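Local coordinates for cupin type-2 domain-containing protein (Neisseria meningitidis, PDB 2I45) that is of unknown function but carries a cupin domain, a small beta-barrel fold, and forms a two-chain assembly in the crystal, at residues E4-L8 against K9-A13. Numbering follows the deposited sequence.
Sequences ETINL and KQHLA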
ATOM      1  N   GLU B   4      -0.154 -13.820  -8.819  1.00 64.50           N
ATOM      2  CA  GLU B   4       0.470 -13.345  -7.578  1.00 61.99           C
ATOM      3  C   GLU B   4       0.158 -11.862  -7.265  1.00 59.97           C
ATOM      4  O   GLU B   4       0.738 -11.288  -6.348  1.00 60.06           O
ATOM      5  CB  GLU B   4       1.977 -13.540  -7.680  1.00 62.01           C
ATOM      6  CG  GLU B   4       2.652 -13.814  -6.344  1.00 63.90           C
ATOM      7  CD  GLU B   4       4.156 -13.533  -6.399  1.00 66.71           C
ATOM      8  OE1 GLU B   4       4.875 -14.226  -7.147  1.00 63.39           O
ATOM      9  OE2 GLU B   4       4.626 -12.607  -5.697  1.00 69.20           O
ATOM     10  N   THR B   5      -0.735 -11.230  -8.020  1.00 57.48           N
ATOM     11  CA  THR B   5      -1.071  -9.827  -7.779  1.00 55.27           C
ATOM     12  C   THR B   5      -2.418  -9.774  -7.099  1.00 55.03           C
ATOM     13  O   THR B   5      -3.151 -10.774  -7.099  1.00 56.42           O
ATOM     14  CB  THR B   5      -1.243  -9.008  -9.061  1.00 54.97           C
ATOM     15  OG1 THR B   5      -2.536  -9.276  -9.637  1.00 53.09           O
ATOM     16  CG2 THR B   5      -0.163  -9.299 -10.053  1.00 55.64           C
ATOM     17  N   ILE B   6      -2.778  -8.603  -6.576  1.00 52.69           N
ATOM     18  CA  ILE B   6      -3.987  -8.440  -5.833  1.00 51.10           C
ATOM     19  C   ILE B   6      -4.753  -7.286  -6.477  1.00 51.24           C
ATOM     20  O   ILE B   6      -4.336  -6.132  -6.367  1.00 50.05           O
ATOM     21  CB  ILE B   6      -3.658  -7.983  -4.419  1.00 50.71           C
ATOM     22  CG1 ILE B   6      -2.515  -8.782  -3.811  1.00 51.47           C
ATOM     23  CG2 ILE B   6      -4.870  -8.041  -3.543  1.00 50.18           C
ATOM     24  CD1 ILE B   6      -2.891 -10.132  -3.352  1.00 52.01           C
ATOM     25  N   ASN B   7      -5.860  -7.574  -7.149  1.00 50.75           N
ATOM     26  CA  ASN B   7      -6.718  -6.477  -7.524  1.00 51.17           C
ATOM     27  C   ASN B   7      -7.652  -6.065  -6.386  1.00 51.62           C
ATOM     28  O   ASN B   7      -8.778  -6.585  -6.196  1.00 51.18           O
ATOM     29  CB  ASN B   7      -7.478  -6.703  -8.803  1.00 50.26           C
ATOM     30  CG  ASN B   7      -8.118  -5.447  -9.276  1.00 51.40           C
ATOM     31  OD1 ASN B   7      -8.970  -4.844  -8.601  1.00 53.93           O
ATOM     32  ND2 ASN B   7      -7.692  -4.997 -10.416  1.00 52.10           N
ATOM     33  N   LEU B   8      -7.131  -5.120  -5.625  1.00 52.07           N
ATOM     34  CA  LEU B   8      -7.854  -4.413  -4.601  1.00 51.50           C
ATOM     35  C   LEU B   8      -9.325  -4.307  -4.923  1.00 51.88           C
ATOM     36  O   LEU B   8     -10.112  -4.946  -4.217  1.00 52.45           O
ATOM     37  CB  LEU B   8      -7.210  -3.042  -4.345  1.00 51.03           C
ATOM     38  CG  LEU B   8      -6.148  -2.869  -3.240  1.00 51.62           C
ATOM     39  CD1 LEU B   8      -5.423  -4.199  -2.731  1.00 45.12           C
ATOM     40  CD2 LEU B   8      -5.161  -1.750  -3.561  1.00 50.85           C
ATOM     41  N   LYS B   9      -9.712  -3.560  -5.967  1.00 52.05           N
ATOM     42  CA  LYS B   9     -11.147  -3.354  -6.248  1.00 52.72           C
ATOM     43  C   LYS B   9     -11.945  -4.669  -6.279  1.00 52.36           C
ATOM     44  O   LYS B   9     -12.902  -4.874  -5.522  1.00 52.13           O
ATOM     45  CB  LYS B   9     -11.397  -2.580  -7.553  1.00 53.75           C
ATOM     46  CG  LYS B   9     -10.837  -1.139  -7.599  1.00 57.65           C
ATOM     47  CD  LYS B   9     -11.524  -0.166  -6.624  1.00 59.07           C
ATOM     48  CE  LYS B   9     -11.833   1.191  -7.297  1.00 63.46           C
ATOM     49  NZ  LYS B   9     -12.545   1.127  -8.684  1.00 63.71           N
ATOM     50  N   GLN B  10     -11.542  -5.574  -7.140  1.00 52.53           N
ATOM     51  CA  GLN B  10     -12.262  -6.799  -7.214  1.00 53.54           C
ATOM     52  C   GLN B  10     -12.259  -7.598  -5.865  1.00 53.78           C
ATOM     53  O   GLN B  10     -13.312  -8.138  -5.504  1.00 54.07           O
ATOM     54  CB  GLN B  10     -11.879  -7.607  -8.465  1.00 53.70           C
ATOM     55  CG  GLN B  10     -10.934  -8.751  -8.193  1.00 57.93           C
ATOM     56  CD  GLN B  10     -10.293  -9.306  -9.457  1.00 61.53           C
ATOM     57  OE1 GLN B  10      -9.581 -10.323  -9.382  1.00 62.94           O
ATOM     58  NE2 GLN B  10     -10.521  -8.642 -10.617  1.00 58.50           N
ATOM     59  N   HIS B  11     -11.148  -7.649  -5.114  1.00 52.69           N
ATOM     60  CA  HIS B  11     -11.205  -8.306  -3.781  1.00 52.57           C
ATOM     61  C   HIS B  11     -12.217  -7.636  -2.816  1.00 52.92           C
ATOM     62  O   HIS B  11     -12.956  -8.291  -2.044  1.00 53.62           O
ATOM     63  CB  HIS B  11      -9.829  -8.363  -3.117  1.00 51.77           C
ATOM     64  CG  HIS B  11      -9.013  -9.535  -3.536  1.00 51.24           C
ATOM     65  ND1 HIS B  11      -8.750 -10.589  -2.704  1.00 55.16           N
ATOM     66  CD2 HIS B  11      -8.403  -9.830  -4.705  1.00 54.14           C
ATOM     67  CE1 HIS B  11      -8.014 -11.488  -3.337  1.00 53.92           C
ATOM     68  NE2 HIS B  11      -7.792 -11.055  -4.557  1.00 52.03           N
ATOM     69  N   LEU B  12     -12.241  -6.319  -2.853  1.00 52.08           N
ATOM     70  CA  LEU B  12     -13.105  -5.618  -1.962  1.00 51.97           C
ATOM     71  C   LEU B  12     -14.557  -5.856  -2.363  1.00 51.77           C
ATOM     72  O   LEU B  12     -15.339  -6.296  -1.533  1.00 52.08           O
ATOM     73  CB  LEU B  12     -12.753  -4.126  -1.932  1.00 51.99           C
ATOM     74  CG  LEU B  12     -11.900  -3.370  -0.912  1.00 52.03           C
ATOM     75  CD1 LEU B  12     -10.847  -4.214  -0.182  1.00 50.93           C
ATOM     76  CD2 LEU B  12     -11.239  -2.216  -1.707  1.00 47.18           C
ATOM     77  N   ALA B  13     -14.910  -5.563  -3.615  1.00 51.29           N
ATOM     78  CA  ALA B  13     -16.259  -5.842  -4.115  1.00 51.15           C
ATOM     79  C   ALA B  13     -16.825  -7.195  -3.644  1.00 51.21           C
ATOM     80  O   ALA B  13     -18.029  -7.288  -3.427  1.00 51.23           O
ATOM     81  CB  ALA B  13     -16.325  -5.720  -5.641  1.00 50.63           C
TER
HETATM   82  O   HOH W   1      -6.827  -9.997  -7.765  1.00 54.42           O
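Ile-6 reaches His-11 with its CG2 methyl, which lies over one face of the imidazole, offset toward the rim and 4.1 Å from His-11 CD2. The two side chains cross at about a right angle, and both also touch Ile-24 of strand 22-26.

Asn-7 then makes the turn into the helix. Its CG stands anti to the backbone N (chi1 -168°), which carries the amide forward over the first turn, where OD1 accepts from Gln-10 N at 3.0 Å; the bond is straight at hydrogen (168°), though the donor is tilted from the carbonyl plane. This is an N-cap: the side chain satisfies an N-H that has no preceding helical carbonyl to use. The main-chain carbonyl of the same residue starts the helical pattern, Asn-7 O taking His-11 N at 2.8 Å, and it also sits at the edge of the His-11 ring, 3.6 Å from CD2. A water accepts from Asn-7 N and donates to Gln-10 OE1, bridging the residue before the helix to its first turn, while the extended Gln-10 chain packs its CD 3.9 Å from Asn-7 CB.

Ile-6 and Asn-7 also pair antiparallel with a strand of the second subunit, so the short arm ahead of the helix adds to that chain's sheet across the interface of the two cupin subunits.

Leu-8 O receives Leu-12 N at 2.9 Å, next in the helical series. Both leucine side chains are buried against the five-stranded sheet, Leu-8 on Val-96 and Phe-53, and also on Phe-53 of the second subunit, Leu-12 on Leu-33 and Val-55.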